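Local atomic coordinates of EmrA (Aquifex aeolicus, PDB entry 4TKO), a protein that probably serves as the periplasmic adaptor of a major facilitator superfamily multidrug efflux pump, helping to export xenobiotics across the cell envelope. Residues A[36-50]-A[220-233]. Sequence-based numbering, arbitrary orientation.
Sequences KDLGDYVKRGEALAK and TVLIAPFDGVVAKR
This contact joins the two halves of what is, by family, the lipoyl-like barrel-sandwich hybrid domain: 36-50 precedes the long helical hairpin of this membrane fusion protein and 220-233 follows it. Both segments bend back on themselves and run antiparallel to each other, so they pair twice: Tyr41 and Val42 with Val229 and Gly228, and Ala47 to Lys50 with Val221 to Ile223. In the first pairing Val42 N donates to Gly228 O at 2.8 Å, and Gly228 N answers to Val42 O. In the second, Leu48 N reaches Leu222 O at 2.8 Å, almost in line with the C=O. The type II turn from Asp37 to Asp40 adds Gly39 N to Val230 O, in the carbonyl plane; the turn from Lys43 to Glu46 adds Gly45 N to Ala224 O, on a lone pair.

In the bend between the two pairings, Asp227 OD1 accepts from Arg44 N at 3.0 Å, the donor lying 59° out of the carboxylate plane. The methylenes of Lys43 cross over the same oxygen, while Lys43 NZ stays 4.3 Å from Asp227 OD1, beyond a salt bridge. At the far end Arg233, its chain bent at chi3 (76°), forms a salt bridge through NE to Asp37 OD1 at 3.1 Å. That oxygen lies in the guanidinium plane, but the carboxylate and guanidinium planes are 70° apart, and NE meets OD1 from above the carboxylate.

Tyr41 rests one ring face over Gly228 O and meets Val229 CG1 at its edge. Between the two pairings, Leu48 CD2 lies 4.1 Å from Ala224 CB, with Val42 CG2 also near that methyl; Leu250 of strand 246-251 packs on Val42, and Leu23 of strand 7-24 on Leu48. Main-chain bonds therefore do most of the joining, with apolar side chains filling the middle; the two aspartates add one bond each, Asp37 to the Arg233 side chain and Asp227 to the main-chain N of Arg44.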
loop_
_atom_site.group_PDB
_atom_site.type_symbol
_atom_site.label_atom_id
_atom_site.label_comp_id
_atom_site.label_asym_id
_atom_site.label_seq_id
_atom_site.Cartn_x
_atom_site.Cartn_y
_atom_site.Cartn_z
ATOM N N LYS A 36 -12.776 15.022 29.677
ATOM C CA LYS A 36 -12.577 14.364 30.966
ATOM C C LYS A 36 -11.769 15.295 31.833
ATOM O O LYS A 36 -11.045 16.140 31.318
ATOM C CB LYS A 36 -11.863 13.011 30.819
ATOM C CG LYS A 36 -12.725 11.905 30.206
ATOM C CD LYS A 36 -14.131 11.932 30.785
ATOM C CE LYS A 36 -14.817 10.566 30.727
ATOM N NZ LYS A 36 -15.392 10.241 29.396
ATOM N N ASP A 37 -11.909 15.171 33.147
ATOM C CA ASP A 37 -11.195 16.064 34.042
ATOM C C ASP A 37 -10.628 15.241 35.176
ATOM O O ASP A 37 -10.912 14.046 35.284
ATOM C CB ASP A 37 -12.114 17.176 34.557
ATOM C CG ASP A 37 -11.343 18.384 35.115
ATOM O OD1 ASP A 37 -10.124 18.273 35.374
ATOM O OD2 ASP A 37 -11.966 19.456 35.304
ATOM N N LEU A 38 -9.789 15.886 35.980
ATOM C CA LEU A 38 -9.217 15.301 37.188
ATOM C C LEU A 38 -10.290 14.563 37.976
ATOM O O LEU A 38 -11.374 15.094 38.191
ATOM C CB LEU A 38 -8.580 16.395 38.048
ATOM C CG LEU A 38 -8.039 16.014 39.424
ATOM C CD1 LEU A 38 -6.712 15.299 39.303
ATOM C CD2 LEU A 38 -7.893 17.254 40.266
ATOM N N GLY A 39 -10.002 13.333 38.381
ATOM C CA GLY A 39 -10.973 12.537 39.107
ATOM C C GLY A 39 -11.922 11.653 38.300
ATOM O O GLY A 39 -12.581 10.786 38.871
ATOM N N ASP A 40 -12.010 11.844 36.984
ATOM C CA ASP A 40 -12.918 11.004 36.200
ATOM C C ASP A 40 -12.407 9.582 36.055
ATOM O O ASP A 40 -11.207 9.361 35.875
ATOM C CB ASP A 40 -13.169 11.589 34.813
ATOM C CG ASP A 40 -14.043 12.822 34.862
ATOM O OD1 ASP A 40 -14.688 13.016 35.914
ATOM O OD2 ASP A 40 -14.076 13.591 33.863
ATOM N N TYR A 41 -13.328 8.624 36.156
ATOM C CA TYR A 41 -13.051 7.250 35.762
ATOM C C TYR A 41 -13.305 7.135 34.272
ATOM O O TYR A 41 -14.302 7.665 33.764
ATOM C CB TYR A 41 -13.916 6.253 36.523
ATOM C CG TYR A 41 -13.508 4.816 36.307
ATOM C CD1 TYR A 41 -12.496 4.240 37.066
ATOM C CD2 TYR A 41 -14.119 4.039 35.337
ATOM C CE1 TYR A 41 -12.107 2.922 36.865
ATOM C CE2 TYR A 41 -13.741 2.718 35.128
ATOM C CZ TYR A 41 -12.738 2.163 35.895
ATOM O OH TYR A 41 -12.367 0.846 35.694
ATOM N N VAL A 42 -12.392 6.478 33.564
ATOM C CA VAL A 42 -12.548 6.359 32.124
ATOM C C VAL A 42 -12.274 4.956 31.645
ATOM O O VAL A 42 -11.408 4.241 32.161
ATOM C CB VAL A 42 -11.645 7.348 31.350
ATOM C CG1 VAL A 42 -12.247 8.736 31.395
ATOM C CG2 VAL A 42 -10.249 7.349 31.911
ATOM N N LYS A 43 -13.052 4.575 30.644
ATOM C CA LYS A 43 -13.030 3.237 30.098
ATOM C C LYS A 43 -12.117 3.240 28.878
ATOM O O LYS A 43 -12.109 4.201 28.093
ATOM C CB LYS A 43 -14.459 2.792 29.744
ATOM C CG LYS A 43 -14.744 1.306 29.954
ATOM C CD LYS A 43 -14.935 0.936 31.417
ATOM C CE LYS A 43 -15.248 -0.563 31.564
ATOM N NZ LYS A 43 -15.660 -0.949 32.955
ATOM N N ARG A 44 -11.327 2.183 28.748
ATOM C CA ARG A 44 -10.467 1.993 27.586
ATOM C C ARG A 44 -11.216 2.304 26.297
ATOM O O ARG A 44 -12.199 1.645 25.973
ATOM C CB ARG A 44 -9.932 0.562 27.555
ATOM C CG ARG A 44 -9.295 0.177 26.259
ATOM C CD ARG A 44 -8.549 -1.166 26.350
ATOM N NE ARG A 44 -9.427 -2.313 26.565
ATOM C CZ ARG A 44 -10.232 -2.813 25.632
ATOM N NH1 ARG A 44 -10.281 -2.248 24.430
ATOM N NH2 ARG A 44 -11.003 -3.864 25.902
ATOM N N GLY A 45 -10.766 3.331 25.587
ATOM C CA GLY A 45 -11.366 3.702 24.324
ATOM C C GLY A 45 -12.043 5.056 24.353
ATOM O O GLY A 45 -12.243 5.665 23.309
ATOM N N GLU A 46 -12.407 5.522 25.542
ATOM C CA GLU A 46 -13.050 6.828 25.686
ATOM C C GLU A 46 -12.157 7.953 25.196
ATOM O O GLU A 46 -10.926 7.899 25.352
ATOM C CB GLU A 46 -13.428 7.096 27.145
ATOM C CG GLU A 46 -14.496 6.185 27.723
ATOM C CD GLU A 46 -15.165 6.778 28.958
ATOM O OE1 GLU A 46 -15.235 6.072 29.985
ATOM O OE2 GLU A 46 -15.629 7.942 28.903
ATOM N N ALA A 47 -12.774 8.979 24.614
ATOM C CA ALA A 47 -12.043 10.197 24.275
ATOM C C ALA A 47 -11.856 11.033 25.520
ATOM O O ALA A 47 -12.780 11.181 26.320
ATOM C CB ALA A 47 -12.760 10.998 23.218
ATOM N N LEU A 48 -10.653 11.567 25.686
ATOM C CA LEU A 48 -10.343 12.400 26.832
ATOM C C LEU A 48 -10.264 13.831 26.395
ATOM O O LEU A 48 -10.658 14.729 27.136
ATOM C CB LEU A 48 -9.025 11.975 27.478
ATOM C CG LEU A 48 -8.881 10.474 27.756
ATOM C CD1 LEU A 48 -7.495 10.162 28.250
ATOM C CD2 LEU A 48 -9.912 9.989 28.773
ATOM N N ALA A 49 -9.770 14.048 25.177
ATOM C CA ALA A 49 -9.573 15.400 24.672
ATOM C C ALA A 49 -9.379 15.392 23.173
ATOM O O ALA A 49 -9.212 14.334 22.579
ATOM C CB ALA A 49 -8.404 16.027 25.337
ATOM N N LYS A 50 -9.381 16.565 22.551
ATOM C CA LYS A 50 -9.356 16.605 21.099
ATOM C C LYS A 50 -8.620 17.831 20.589
ATOM O O LYS A 50 -8.724 18.909 21.174
ATOM C CB LYS A 50 -10.794 16.562 20.567
ATOM C CG LYS A 50 -10.954 16.832 19.096
ATOM C CD LYS A 50 -12.197 17.689 18.854
ATOM C CE LYS A 50 -12.950 17.233 17.609
ATOM N NZ LYS A 50 -13.647 15.932 17.842
ATOM N N THR A 220 -5.742 13.059 16.399
ATOM C CA THR A 220 -6.075 14.330 17.023
ATOM C C THR A 220 -7.064 14.097 18.154
ATOM O O THR A 220 -7.304 14.992 18.964
ATOM C CB THR A 220 -6.642 15.353 16.030
ATOM O OG1 THR A 220 -7.773 14.794 15.358
ATOM C CG2 THR A 220 -5.588 15.756 15.006
ATOM N N VAL A 221 -7.623 12.895 18.231
ATOM C CA VAL A 221 -8.412 12.563 19.400
ATOM C C VAL A 221 -7.640 11.659 20.344
ATOM O O VAL A 221 -7.299 10.534 20.016
ATOM C CB VAL A 221 -9.746 11.892 19.040
ATOM C CG1 VAL A 221 -10.527 11.601 20.315
ATOM C CG2 VAL A 221 -10.571 12.792 18.129
ATOM N N LEU A 222 -7.366 12.179 21.527
ATOM C CA LEU A 222 -6.724 11.423 22.587
ATOM C C LEU A 222 -7.662 10.410 23.253
ATOM O O LEU A 222 -8.532 10.793 24.029
ATOM C CB LEU A 222 -6.185 12.402 23.632
ATOM C CG LEU A 222 -5.477 11.788 24.828
ATOM C CD1 LEU A 222 -4.416 10.789 24.373
ATOM C CD2 LEU A 222 -4.853 12.875 25.655
ATOM N N ILE A 223 -7.488 9.122 22.975
ATOM C CA ILE A 223 -8.361 8.131 23.603
ATOM C C ILE A 223 -7.598 7.358 24.662
ATOM O O ILE A 223 -6.374 7.273 24.603
ATOM C CB ILE A 223 -8.976 7.142 22.583
ATOM C CG1 ILE A 223 -7.960 6.107 22.128
ATOM C CG2 ILE A 223 -9.546 7.882 21.391
ATOM C CD1 ILE A 223 -8.560 5.058 21.224
ATOM N N ALA A 224 -8.327 6.807 25.633
ATOM C CA ALA A 224 -7.709 6.143 26.780
ATOM C C ALA A 224 -7.254 4.725 26.447
ATOM O O ALA A 224 -8.027 3.929 25.913
ATOM C CB ALA A 224 -8.665 6.124 27.955
ATOM N N PRO A 225 -5.984 4.415 26.757
ATOM C CA PRO A 225 -5.315 3.140 26.453
ATOM C C PRO A 225 -5.731 1.998 27.372
ATOM O O PRO A 225 -5.539 0.826 27.044
ATOM C CB PRO A 225 -3.838 3.467 26.653
ATOM C CG PRO A 225 -3.842 4.552 27.705
ATOM C CD PRO A 225 -5.079 5.373 27.422
ATOM N N PHE A 226 -6.286 2.339 28.528
ATOM C CA PHE A 226 -6.767 1.326 29.446
ATOM C C PHE A 226 -7.817 1.945 30.364
ATOM O O PHE A 226 -8.002 3.165 30.353
ATOM C CB PHE A 226 -5.592 0.710 30.234
ATOM C CG PHE A 226 -4.750 1.705 30.975
ATOM C CD1 PHE A 226 -5.156 2.197 32.216
ATOM C CD2 PHE A 226 -3.541 2.143 30.450
ATOM C CE1 PHE A 226 -4.375 3.116 32.925
ATOM C CE2 PHE A 226 -2.748 3.061 31.138
ATOM C CZ PHE A 226 -3.163 3.547 32.381
ATOM N N ASP A 227 -8.534 1.114 31.123
ATOM C CA ASP A 227 -9.461 1.606 32.152
ATOM C C ASP A 227 -8.653 2.224 33.272
ATOM O O ASP A 227 -7.620 1.683 33.649
ATOM C CB ASP A 227 -10.341 0.475 32.707
ATOM C CG ASP A 227 -11.074 -0.295 31.617
ATOM O OD1 ASP A 227 -11.994 0.288 31.004
ATOM O OD2 ASP A 227 -10.743 -1.483 31.388
ATOM N N GLY A 228 -9.114 3.341 33.824
ATOM C CA GLY A 228 -8.359 4.006 34.869
ATOM C C GLY A 228 -8.993 5.307 35.318
ATOM O O GLY A 228 -10.071 5.670 34.827
ATOM N N VAL A 229 -8.351 6.003 36.258
ATOM C CA VAL A 229 -8.908 7.270 36.710
ATOM C C VAL A 229 -7.926 8.399 36.425
ATOM O O VAL A 229 -6.704 8.216 36.514
ATOM C CB VAL A 229 -9.274 7.239 38.224
ATOM C CG1 VAL A 229 -9.948 5.922 38.553
ATOM C CG2 VAL A 229 -8.060 7.374 39.070
ATOM N N VAL A 230 -8.459 9.564 36.080
ATOM C CA VAL A 230 -7.610 10.681 35.705
ATOM C C VAL A 230 -6.990 11.299 36.935
ATOM O O VAL A 230 -7.656 11.954 37.730
ATOM C CB VAL A 230 -8.375 11.749 34.926
ATOM C CG1 VAL A 230 -7.429 12.836 34.501
ATOM C CG2 VAL A 230 -9.021 11.128 33.719
ATOM N N ALA A 231 -5.688 11.082 37.064
ATOM C CA ALA A 231 -4.918 11.506 38.218
ATOM C C ALA A 231 -4.455 12.949 38.106
ATOM O O ALA A 231 -4.254 13.609 39.132
ATOM C CB ALA A 231 -3.716 10.580 38.404
ATOM N N LYS A 232 -4.268 13.422 36.871
ATOM C CA LYS A 232 -3.843 14.798 36.608
ATOM C C LYS A 232 -4.293 15.228 35.222
ATOM O O LYS A 232 -4.432 14.403 34.316
ATOM C CB LYS A 232 -2.318 14.949 36.731
ATOM C CG LYS A 232 -1.760 14.659 38.128
ATOM C CD LYS A 232 -1.046 15.872 38.741
ATOM C CE LYS A 232 -0.925 15.763 40.278
ATOM N NZ LYS A 232 -2.171 16.258 40.965
ATOM N N ARG A 233 -4.537 16.523 35.062
ATOM C CA ARG A 233 -4.813 17.089 33.750
ATOM C C ARG A 233 -3.909 18.280 33.497
ATOM O O ARG A 233 -3.960 19.274 34.212
ATOM C CB ARG A 233 -6.279 17.512 33.616
ATOM C CG ARG A 233 -6.525 18.310 32.353
ATOM C CD ARG A 233 -7.985 18.351 31.968
ATOM N NE ARG A 233 -8.732 19.269 32.820
ATOM C CZ ARG A 233 -8.770 20.585 32.653
ATOM N NH1 ARG A 233 -8.104 21.146 31.655
ATOM N NH2 ARG A 233 -9.466 21.340 33.494
#